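PDB 2Q09: imidazolonepropionase from Unidentified, which catalyses the hydrolytic opening of the ring of imidazolone-5-propanoate to give N-formimidoyl-L-glutamate, the third step of histidine degradation. Local coordinates for residues F291-E296 against T322-S327; A284-T289 against F339-V344; H72-F77 against S315-P320; M330-A335 against E385-I390. One frame throughout, in Å; residues are numbered along the deposited sequence.

Overall arrangement
The four contacts run from a metal centre outward through the neighbouring layers of an amidohydrolase barrel. Contact 3 holds three of the four protein ligands of the iron ion, and contact 1, whose centre is about 10 Å from that of contact 3, adds Thr322, which grips the bound inhibitor; both touch this ligand. Contact 2 shares helix 288-293 with contact 1: its Leu287 packs against His72 of contact 3, while Phe339, coming from the end of helix 328-339, packs inward on Pro288. Contact 4, about 10 Å from contact 2 and about 17 Å from contact 3, centre to centre, is the most remote from the metal site, and it meets contact 3 through Ala331.

Contact 1 (F291-E296 against T322-S327); sequences FYFLKE and TAPIVS. With DI6 (3-[(4S)-2,5-dioxoimidazolidin-4-yl]propanoic acid), chain C.
Phe293 carries CG anti to its backbone N (chi1 -157°), which swings the ring across to Pro324, whereas Thr322 has OG1 between its backbone N and carbonyl carbon (chi1 64°), aimed at the inhibitor, with the methyl CG2 left to meet Leu294. The proline lies over one face of the aromatic ring: its CD is 3.9 Å from the centroid of the Phe293 ring and 18° off the ring normal, a CH-pi contact in which the two side chains run roughly perpendicular. Nearer the backbone, Phe293 CB comes to 3.2 Å from Thr322 O, a carbonyl buried by the contact and lacking a hydrogen-bond partner in the model. In the TIM-barrel fold of the amidohydrolases the catalytic face is built from segments that follow the strand ends, and here two of them meet, helix 288-293 after strand 283-286 and the loop after strand 312-314. The helix ends in a Schellman motif at Lys295, with Glu296 N bonded to Phe291 O at 3.1 Å. Leu294, the residue that follows Phe293 along the chain, sets CD2 3.8 Å from Thr322 CG2. At the outer margin the ring of Tyr292 approaches Ile325, Tyr292 CE2 being 4.0 Å from Ile325 CD1. Phe293 meets the ring of Phe85 as well. Thr322 OG1 itself donates a hydrogen bond of 2.8 Å to O2 of the dioxoimidazolidine, a ligand that Arg81, Tyr144, His177 and Gln245 also bind.

Contact 2 (A284-T289 against F339-V344); sequences ATLLPT and FGLTPV
Phe339 and Pro288 pack together where a barrel strand gives way to a helix, at a junction of the TIM-barrel fold: strand 283-286 runs straight into helix 288-293, and the end of helix 328-339, with the turn after it, covers the join. No hydrogen bond passes between the two segments, so this part of the joint rests on apolar surfaces. Aromatic packing supplies most of it. Phe339 has CG anti to its carbonyl carbon (chi1 -65°), and this sends the ring inward with CE2 leading; that atom lies 3.5 Å from Pro288 CA and 3.7 Å from Pro288 CB, the two side chains crossing at about a right angle. Leu286 comes at the ring from its edge, its CB 4.1 Å from Phe339 CD2. Outside the segments, Phe291 meets the same ring edge-to-face. A leucine in place of Phe339 would probably leave a gap beside Pro288 and Leu286 and deprive Phe291 of its aromatic partner. Aliphatic contact forms the second group: Leu286 and Leu341 reach for one another tip to tip, with 3.8 Å between Leu286 CD1 and Leu341 CD1. Gly340, at positive phi, provides the turn between Phe339 and Leu341, both of which point inward, and Thr342 then caps the start of helix 343-349. Leu287 takes no such direction. Its CB points away from 339-344, and at its tip Leu287 CD1 comes within 3.5 Å of His72 CE1.

Contact 3 (H72-F77 against S315-P320); sequences HTHLIF and SSDINP. With FE (Fe (III) ion), chain B; DI6 (3-[(4S)-2,5-dioxoimidazolidin-4-yl]propanoic acid), chain C.
His72 and Asp317 run alongside each other toward the iron ion, with the imidazole and carboxylate planes 79° apart, and both end on the metal. His72 NE2 binds it at 2.2 Å and Asp317 OD1 at 2.3 Å. His74 crosses Asp317 at a slant and adds NE2 at 2.1 Å, the pair of histidines forming the His-X-His signature of amidohydrolases at the end of the first barrel strand. A water completes the local set at 2.4 Å from the iron and donates a 2.6 Å hydrogen bond to Asp317 OD2, so one carboxylate oxygen serves the metal and the other its water. His242 is the fourth protein ligand, and Asp264 orients His72 through ND1. Behind the metal the backbones are tied by His74 N to Ile318 O, a 2.7 Å bond. Asn319 runs alongside His74 with its amide turned steeply against the ring; its ND2 returns to Asp317 O at 2.8 Å, while OD1 takes Thr322 N, which fixes the amide next to the inhibitor. Farther out, Phe77 and Pro320 approach from facing sides. Phe77 places CG between its backbone N and carbonyl carbon (chi1 63°), laying one ring face against the proline, whose CD is 3.8 Å from the Phe77 centroid. Replacing Phe77 by an alanine would probably leave Pro320 without its aromatic cover and Arg126 without its cation-pi partner. Around the site, Thr73 packs on strand 135-141, Leu75 and Ile318 on helix 116-133, and Ile76 on helix 148-164.

Contact 4 (M330-A335 against E385-I390); sequences MAMNMA and ELSYLI
Asn333 reaches from helix 328-339 to the backbone of the short helical turn 385-388, in the outer layer of the TIM barrel where a helix that follows the last barrel strand is met by a segment that follows strand 375-378. Its CG stands anti to the backbone N (chi1 -176°), which carries ND2 across to two carbonyls. Asn333 ND2 donates weakly to Tyr388 O at 3.1 Å and to Ser387 O at 3.2 Å, so a single amide nitrogen spans two successive acceptors near the end of the turn. Beside it, Ile390 touches both Asn333 and Met330: CG1 and CD1 lie along Asn333 CB, and Ile390 CG2 is 4.2 Å from Met330 CB. On the other flank Met332, a selenomethionine like Met330, is bent at its last torsion and sets Met332 CE 3.4 Å from Ser387 OG. Helix 343-349 backs the pair through Met347, which touches Met332 and Leu386, and through Ala346, which meets Ser387. At the helix start, Ser327 OG caps Met330 N. Arg329, just before Met330, hydrogen-bonds through NE to Leu386 O and more weakly through NH2 to Glu385 O.

Contact 1 (F291-E296 against T322-S327)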
# COMPACT_ATOMS: atom_id res chain seq x y z
N PHE A 291 8.23 -1.46 -11.94
CA PHE A 291 8.95 -0.77 -13.01
C PHE A 291 10.26 -1.53 -13.25
O PHE A 291 10.66 -1.77 -14.40
CB PHE A 291 9.24 0.66 -12.56
CG PHE A 291 10.07 1.45 -13.54
CD1 PHE A 291 9.47 2.08 -14.62
CD2 PHE A 291 11.44 1.54 -13.39
CE1 PHE A 291 10.23 2.79 -15.54
CE2 PHE A 291 12.22 2.25 -14.31
CZ PHE A 291 11.61 2.88 -15.39
N TYR A 292 10.93 -1.88 -12.16
CA TYR A 292 12.19 -2.63 -12.21
C TYR A 292 12.02 -4.01 -12.86
O TYR A 292 12.68 -4.35 -13.86
CB TYR A 292 12.73 -2.82 -10.78
CG TYR A 292 13.56 -4.07 -10.58
CD1 TYR A 292 14.90 -4.13 -10.98
CD2 TYR A 292 12.98 -5.21 -10.02
CE1 TYR A 292 15.65 -5.30 -10.82
CE2 TYR A 292 13.72 -6.39 -9.86
CZ TYR A 292 15.05 -6.43 -10.26
OH TYR A 292 15.76 -7.59 -10.12
N PHE A 293 11.14 -4.82 -12.27
CA PHE A 293 10.91 -6.18 -12.73
C PHE A 293 10.41 -6.30 -14.16
O PHE A 293 10.80 -7.22 -14.89
CB PHE A 293 9.96 -6.89 -11.78
CG PHE A 293 10.07 -8.38 -11.82
CD1 PHE A 293 11.27 -9.02 -11.51
CD2 PHE A 293 8.97 -9.16 -12.19
CE1 PHE A 293 11.38 -10.40 -11.56
CE2 PHE A 293 9.07 -10.55 -12.25
CZ PHE A 293 10.28 -11.17 -11.93
N LEU A 294 9.55 -5.36 -14.57
CA LEU A 294 9.02 -5.38 -15.94
C LEU A 294 10.04 -4.82 -16.93
O LEU A 294 9.82 -4.83 -18.14
CB LEU A 294 7.72 -4.58 -16.01
CG LEU A 294 6.47 -5.28 -15.45
CD1 LEU A 294 5.32 -4.28 -15.35
CD2 LEU A 294 6.10 -6.44 -16.35
N LYS A 295 11.16 -4.31 -16.40
CA LYS A 295 12.22 -3.74 -17.24
C LYS A 295 11.70 -2.59 -18.09
O LYS A 295 12.11 -2.40 -19.24
CB LYS A 295 12.82 -4.84 -18.12
CG LYS A 295 13.40 -6.01 -17.32
CD LYS A 295 13.87 -7.15 -18.21
CE LYS A 295 12.71 -7.84 -18.91
NZ LYS A 295 13.17 -8.99 -19.74
N GLU A 296 10.81 -1.80 -17.50
CA GLU A 296 10.21 -0.66 -18.17
C GLU A 296 11.25 0.44 -18.38
O GLU A 296 12.26 0.49 -17.67
CB GLU A 296 9.04 -0.13 -17.32
CG GLU A 296 8.34 1.09 -17.88
CD GLU A 296 7.70 0.84 -19.23
OE1 GLU A 296 6.78 -0.00 -19.31
OE2 GLU A 296 8.12 1.49 -20.22
N THR A 322 4.29 -9.12 -11.42
CA THR A 322 5.21 -8.05 -11.78
C THR A 322 6.08 -7.47 -10.66
O THR A 322 6.93 -6.62 -10.93
CB THR A 322 4.45 -6.88 -12.40
OG1 THR A 322 3.57 -6.34 -11.41
CG2 THR A 322 3.61 -7.34 -13.59
N ALA A 323 5.86 -7.91 -9.43
CA ALA A 323 6.67 -7.40 -8.32
C ALA A 323 6.71 -8.42 -7.18
O ALA A 323 6.14 -8.19 -6.13
CB ALA A 323 6.11 -6.07 -7.82
N PRO A 324 7.40 -9.55 -7.40
CA PRO A 324 7.53 -10.63 -6.41
C PRO A 324 8.54 -10.33 -5.32
O PRO A 324 9.29 -11.22 -4.93
CB PRO A 324 7.94 -11.82 -7.27
CG PRO A 324 8.81 -11.17 -8.31
CD PRO A 324 8.01 -9.94 -8.68
N ILE A 325 8.56 -9.10 -4.84
CA ILE A 325 9.52 -8.70 -3.81
C ILE A 325 8.80 -8.20 -2.57
O ILE A 325 8.21 -7.13 -2.55
CB ILE A 325 10.47 -7.62 -4.37
CG1 ILE A 325 11.14 -8.16 -5.64
CG2 ILE A 325 11.52 -7.26 -3.33
CD1 ILE A 325 11.96 -7.15 -6.40
N VAL A 326 8.87 -9.01 -1.51
CA VAL A 326 8.21 -8.68 -0.26
C VAL A 326 9.09 -7.80 0.61
O VAL A 326 9.69 -8.26 1.58
CB VAL A 326 7.84 -9.96 0.50
CG1 VAL A 326 7.05 -9.61 1.75
CG2 VAL A 326 7.02 -10.87 -0.42
N SER A 327 9.15 -6.53 0.25
CA SER A 327 9.95 -5.57 0.98
C SER A 327 9.49 -4.16 0.64
O SER A 327 9.49 -3.76 -0.53
CB SER A 327 11.43 -5.72 0.61
OG SER A 327 12.22 -4.77 1.30
N1 DI6 C . -0.50 -4.16 -12.95
C2 DI6 C . 0.52 -4.93 -12.51
O2 DI6 C . 1.71 -4.76 -12.71
C3 DI6 C . -0.14 -6.06 -11.68
N4 DI6 C . -1.58 -5.74 -11.80
C5 DI6 C . -1.69 -4.62 -12.55
O5 DI6 C . -2.75 -4.09 -12.81
C6 DI6 C . 0.21 -7.43 -12.26
C7 DI6 C . -0.42 -8.58 -11.48
C8 DI6 C . -0.10 -9.98 -12.02
O9 DI6 C . -0.31 -10.95 -11.26
O10 DI6 C . 0.35 -10.13 -13.18

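Contact 2 (A284-T289 against F339-V344)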
# COMPACT_ATOMS: atom_id res chain seq x y z
N ALA A 284 -0.49 10.37 -5.60
CA ALA A 284 0.10 9.63 -6.71
C ALA A 284 0.97 8.54 -6.09
O ALA A 284 1.94 8.84 -5.38
CB ALA A 284 0.94 10.55 -7.59
N THR A 285 0.64 7.28 -6.34
CA THR A 285 1.41 6.19 -5.77
C THR A 285 2.42 5.61 -6.76
O THR A 285 2.06 5.11 -7.82
CB THR A 285 0.50 5.07 -5.25
OG1 THR A 285 -0.39 5.60 -4.26
CG2 THR A 285 1.33 3.95 -4.60
N LEU A 286 3.69 5.70 -6.40
CA LEU A 286 4.77 5.19 -7.24
C LEU A 286 5.05 3.73 -6.87
O LEU A 286 5.13 3.38 -5.69
CB LEU A 286 6.02 6.04 -7.04
CG LEU A 286 5.81 7.53 -7.35
CD1 LEU A 286 7.08 8.30 -7.04
CD2 LEU A 286 5.42 7.70 -8.83
N LEU A 287 5.21 2.90 -7.89
CA LEU A 287 5.47 1.47 -7.69
C LEU A 287 6.73 1.13 -8.47
O LEU A 287 6.68 0.54 -9.55
CB LEU A 287 4.26 0.68 -8.22
CG LEU A 287 2.95 1.09 -7.53
CD1 LEU A 287 1.78 0.43 -8.24
CD2 LEU A 287 2.97 0.70 -6.06
N PRO A 288 7.90 1.51 -7.91
CA PRO A 288 9.22 1.29 -8.51
C PRO A 288 9.61 -0.17 -8.75
O PRO A 288 10.32 -0.47 -9.71
CB PRO A 288 10.16 1.98 -7.53
CG PRO A 288 9.48 1.75 -6.21
CD PRO A 288 8.02 2.05 -6.55
N THR A 289 9.15 -1.07 -7.89
CA THR A 289 9.50 -2.48 -8.03
C THR A 289 8.92 -3.11 -9.29
O THR A 289 9.59 -3.92 -9.94
CB THR A 289 9.04 -3.27 -6.79
OG1 THR A 289 9.65 -2.71 -5.62
CG2 THR A 289 9.46 -4.73 -6.91
N PHE A 339 13.65 6.31 -9.54
CA PHE A 339 12.79 7.45 -9.83
C PHE A 339 13.37 8.78 -9.36
O PHE A 339 12.77 9.83 -9.58
CB PHE A 339 11.40 7.25 -9.22
CG PHE A 339 10.63 6.10 -9.82
CD1 PHE A 339 10.99 5.56 -11.05
CD2 PHE A 339 9.52 5.58 -9.17
CE1 PHE A 339 10.25 4.53 -11.64
CE2 PHE A 339 8.76 4.55 -9.74
CZ PHE A 339 9.13 4.02 -10.98
N GLY A 340 14.53 8.72 -8.71
CA GLY A 340 15.17 9.94 -8.26
C GLY A 340 14.65 10.62 -7.00
O GLY A 340 15.01 11.76 -6.73
N LEU A 341 13.79 9.94 -6.24
CA LEU A 341 13.27 10.54 -5.02
C LEU A 341 14.39 10.67 -4.00
O LEU A 341 15.41 9.98 -4.07
CB LEU A 341 12.15 9.69 -4.42
CG LEU A 341 10.70 9.98 -4.81
CD1 LEU A 341 10.49 9.77 -6.29
CD2 LEU A 341 9.77 9.06 -4.00
N THR A 342 14.21 11.57 -3.04
CA THR A 342 15.19 11.75 -1.97
C THR A 342 14.77 10.81 -0.86
O THR A 342 13.61 10.37 -0.81
CB THR A 342 15.18 13.18 -1.42
OG1 THR A 342 13.88 13.48 -0.90
CG2 THR A 342 15.50 14.19 -2.52
N PRO A 343 15.69 10.46 0.05
CA PRO A 343 15.27 9.56 1.13
C PRO A 343 14.12 10.16 1.95
O PRO A 343 13.29 9.43 2.49
CB PRO A 343 16.53 9.38 1.96
CG PRO A 343 17.63 9.46 0.90
CD PRO A 343 17.16 10.64 0.05
N VAL A 344 14.06 11.49 2.03
CA VAL A 344 13.00 12.13 2.80
C VAL A 344 11.66 12.03 2.06
O VAL A 344 10.62 11.86 2.70
CB VAL A 344 13.36 13.61 3.14
CG1 VAL A 344 13.29 14.49 1.90
CG2 VAL A 344 12.44 14.11 4.23

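Contact 3 (H72-F77 against S315-P320)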
# COMPACT_ATOMS: atom_id res chain seq x y z
N HIS A 72 -0.25 -0.32 -1.24
CA HIS A 72 -0.62 -0.97 -2.49
C HIS A 72 0.01 -2.35 -2.63
O HIS A 72 1.14 -2.48 -3.08
CB HIS A 72 -0.19 -0.08 -3.66
CG HIS A 72 -0.55 -0.62 -5.01
ND1 HIS A 72 -1.22 0.12 -5.96
CD2 HIS A 72 -0.31 -1.82 -5.59
CE1 HIS A 72 -1.37 -0.59 -7.06
NE2 HIS A 72 -0.82 -1.78 -6.86
N THR A 73 -0.72 -3.38 -2.21
CA THR A 73 -0.19 -4.73 -2.37
C THR A 73 -1.24 -5.73 -2.83
O THR A 73 -2.44 -5.49 -2.71
CB THR A 73 0.44 -5.29 -1.06
OG1 THR A 73 -0.56 -5.96 -0.28
CG2 THR A 73 1.07 -4.17 -0.24
N HIS A 74 -0.75 -6.84 -3.38
CA HIS A 74 -1.56 -7.95 -3.85
C HIS A 74 -0.92 -9.16 -3.17
O HIS A 74 -0.75 -10.19 -3.80
CB HIS A 74 -1.41 -8.18 -5.37
CG HIS A 74 -1.76 -7.01 -6.23
ND1 HIS A 74 -2.85 -7.02 -7.09
CD2 HIS A 74 -1.11 -5.84 -6.47
CE1 HIS A 74 -2.84 -5.92 -7.82
NE2 HIS A 74 -1.80 -5.19 -7.47
N LEU A 75 -0.57 -9.05 -1.89
CA LEU A 75 0.13 -10.15 -1.21
C LEU A 75 -0.65 -11.45 -1.00
O LEU A 75 -0.06 -12.46 -0.64
CB LEU A 75 0.73 -9.67 0.12
CG LEU A 75 -0.17 -9.30 1.30
CD1 LEU A 75 -0.63 -10.57 2.03
CD2 LEU A 75 0.65 -8.42 2.26
N ILE A 76 -1.96 -11.42 -1.23
CA ILE A 76 -2.76 -12.63 -1.08
C ILE A 76 -2.87 -13.33 -2.44
O ILE A 76 -3.43 -12.76 -3.39
CB ILE A 76 -4.19 -12.31 -0.58
CG1 ILE A 76 -4.14 -11.98 0.92
CG2 ILE A 76 -5.13 -13.50 -0.85
CD1 ILE A 76 -5.52 -11.62 1.51
N PHE A 77 -2.35 -14.54 -2.53
CA PHE A 77 -2.41 -15.27 -3.79
C PHE A 77 -1.83 -16.66 -3.61
O PHE A 77 -1.09 -16.92 -2.66
CB PHE A 77 -1.61 -14.53 -4.87
CG PHE A 77 -0.14 -14.41 -4.56
CD1 PHE A 77 0.72 -15.45 -4.84
CD2 PHE A 77 0.37 -13.26 -3.97
CE1 PHE A 77 2.07 -15.38 -4.53
CE2 PHE A 77 1.73 -13.17 -3.64
CZ PHE A 77 2.58 -14.23 -3.92
N SER A 315 5.11 2.41 -2.68
CA SER A 315 4.62 1.12 -2.21
C SER A 315 5.32 -0.04 -2.92
O SER A 315 5.87 0.14 -4.00
CB SER A 315 3.11 1.03 -2.42
OG SER A 315 2.60 -0.19 -1.88
N SER A 316 5.26 -1.23 -2.32
CA SER A 316 5.91 -2.43 -2.86
C SER A 316 5.18 -3.11 -4.02
O SER A 316 5.81 -3.81 -4.83
CB SER A 316 6.09 -3.45 -1.74
OG SER A 316 4.83 -3.92 -1.28
N ASP A 317 3.87 -2.91 -4.10
CA ASP A 317 3.05 -3.53 -5.14
C ASP A 317 3.27 -5.05 -5.15
O ASP A 317 3.19 -5.69 -6.19
CB ASP A 317 3.38 -2.95 -6.53
CG ASP A 317 2.42 -3.44 -7.61
OD1 ASP A 317 1.23 -3.67 -7.29
OD2 ASP A 317 2.83 -3.58 -8.79
N ILE A 318 3.54 -5.61 -3.98
CA ILE A 318 3.77 -7.06 -3.87
C ILE A 318 2.74 -7.85 -4.67
O ILE A 318 1.55 -7.77 -4.38
CB ILE A 318 3.69 -7.57 -2.41
CG1 ILE A 318 4.78 -6.93 -1.56
CG2 ILE A 318 3.82 -9.11 -2.38
CD1 ILE A 318 4.66 -7.26 -0.08
N ASN A 319 3.20 -8.61 -5.65
CA ASN A 319 2.29 -9.42 -6.46
C ASN A 319 3.12 -10.45 -7.21
O ASN A 319 4.27 -10.19 -7.61
CB ASN A 319 1.47 -8.53 -7.41
CG ASN A 319 2.23 -8.13 -8.64
OD1 ASN A 319 2.46 -8.94 -9.55
ND2 ASN A 319 2.63 -6.86 -8.70
N PRO A 320 2.54 -11.65 -7.42
CA PRO A 320 3.21 -12.76 -8.10
C PRO A 320 3.59 -12.55 -9.56
O PRO A 320 4.43 -13.29 -10.08
CB PRO A 320 2.21 -13.90 -7.93
CG PRO A 320 0.91 -13.20 -8.06
CD PRO A 320 1.12 -11.96 -7.18
FE FE B . -0.86 -3.49 -8.22
N1 DI6 C . -0.50 -4.16 -12.95
C2 DI6 C . 0.52 -4.93 -12.51
O2 DI6 C . 1.71 -4.76 -12.71
C3 DI6 C . -0.14 -6.06 -11.68
N4 DI6 C . -1.58 -5.74 -11.80
C5 DI6 C . -1.69 -4.62 -12.55
O5 DI6 C . -2.75 -4.09 -12.81
C6 DI6 C . 0.21 -7.43 -12.26
C7 DI6 C . -0.42 -8.58 -11.48
C8 DI6 C . -0.10 -9.98 -12.02
O9 DI6 C . -0.31 -10.95 -11.26
O10 DI6 C . 0.35 -10.13 -13.18
O HOH W 1 0.61 -3.66 -10.15

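Contact 4 (M330-A335 against E385-I390)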
# COMPACT_ATOMS: atom_id res chain seq x y z
N MSE A 330 12.84 -1.98 0.22
CA MSE A 330 13.54 -2.16 -1.05
C MSE A 330 12.85 -1.20 -2.04
O MSE A 330 13.49 -0.60 -2.90
CB MSE A 330 13.41 -3.60 -1.55
CG MSE A 330 14.16 -3.89 -2.84
SE MSE A 330 16.11 -3.82 -2.60
CE MSE A 330 16.50 -2.25 -3.63
N ALA A 331 11.54 -1.07 -1.89
CA ALA A 331 10.78 -0.18 -2.77
C ALA A 331 11.22 1.26 -2.56
O ALA A 331 11.29 2.05 -3.51
CB ALA A 331 9.28 -0.32 -2.49
N MSE A 332 11.50 1.61 -1.31
CA MSE A 332 11.94 2.97 -0.98
C MSE A 332 13.30 3.21 -1.64
O MSE A 332 13.55 4.28 -2.22
CB MSE A 332 12.05 3.12 0.53
CG MSE A 332 10.70 3.02 1.25
SE MSE A 332 10.87 2.86 3.16
CE MSE A 332 11.29 4.75 3.54
N ASN A 333 14.18 2.22 -1.54
CA ASN A 333 15.51 2.32 -2.13
C ASN A 333 15.38 2.48 -3.65
O ASN A 333 16.09 3.28 -4.26
CB ASN A 333 16.32 1.06 -1.79
CG ASN A 333 17.75 1.12 -2.28
OD1 ASN A 333 18.02 0.99 -3.48
ND2 ASN A 333 18.68 1.32 -1.35
N MSE A 334 14.47 1.73 -4.25
CA MSE A 334 14.27 1.82 -5.69
C MSE A 334 13.62 3.13 -6.11
O MSE A 334 13.94 3.65 -7.18
CB MSE A 334 13.46 0.63 -6.20
CG MSE A 334 14.23 -0.67 -6.16
SE MSE A 334 13.32 -2.14 -7.05
CE MSE A 334 14.73 -3.48 -6.89
N ALA A 335 12.72 3.67 -5.30
CA ALA A 335 12.09 4.94 -5.64
C ALA A 335 13.19 6.00 -5.74
O ALA A 335 13.18 6.84 -6.62
CB ALA A 335 11.08 5.34 -4.57
N GLU A 385 18.60 6.46 6.67
CA GLU A 385 19.07 5.09 6.54
C GLU A 385 17.96 4.08 6.21
O GLU A 385 18.23 3.00 5.69
CB GLU A 385 19.79 4.65 7.82
CG GLU A 385 20.27 3.20 7.73
CD GLU A 385 21.37 2.87 8.71
OE1 GLU A 385 21.81 1.70 8.70
OE2 GLU A 385 21.82 3.75 9.47
N LEU A 386 16.70 4.43 6.49
CA LEU A 386 15.60 3.50 6.22
C LEU A 386 15.42 3.22 4.73
O LEU A 386 14.99 2.13 4.36
CB LEU A 386 14.30 4.04 6.82
CG LEU A 386 14.38 4.24 8.34
CD1 LEU A 386 13.01 4.62 8.89
CD2 LEU A 386 14.88 2.97 9.00
N SER A 387 15.74 4.19 3.88
CA SER A 387 15.65 4.03 2.43
C SER A 387 16.98 3.50 1.87
O SER A 387 17.04 3.05 0.73
CB SER A 387 15.38 5.39 1.74
OG SER A 387 14.13 5.93 2.11
N TYR A 388 18.03 3.56 2.69
CA TYR A 388 19.37 3.17 2.27
C TYR A 388 19.77 1.72 2.48
O TYR A 388 19.94 0.97 1.51
CB TYR A 388 20.39 4.08 2.95
CG TYR A 388 21.76 4.05 2.31
CD1 TYR A 388 21.99 4.72 1.11
CD2 TYR A 388 22.82 3.35 2.89
CE1 TYR A 388 23.25 4.69 0.50
CE2 TYR A 388 24.07 3.31 2.30
CZ TYR A 388 24.28 3.98 1.10
OH TYR A 388 25.52 3.94 0.51
N LEU A 389 19.96 1.32 3.74
CA LEU A 389 20.38 -0.03 4.08
C LEU A 389 19.16 -0.94 4.16
O LEU A 389 18.31 -0.78 5.05
CB LEU A 389 21.11 -0.04 5.43
CG LEU A 389 21.67 -1.40 5.85
CD1 LEU A 389 22.73 -1.85 4.87
CD2 LEU A 389 22.24 -1.30 7.25
N ILE A 390 19.10 -1.91 3.26
CA ILE A 390 17.96 -2.82 3.17
C ILE A 390 18.23 -4.26 3.59
O ILE A 390 19.35 -4.74 3.48
CB ILE A 390 17.44 -2.84 1.71
CG1 ILE A 390 17.34 -1.41 1.16
CG2 ILE A 390 16.09 -3.55 1.63
CD1 ILE A 390 16.40 -0.50 1.93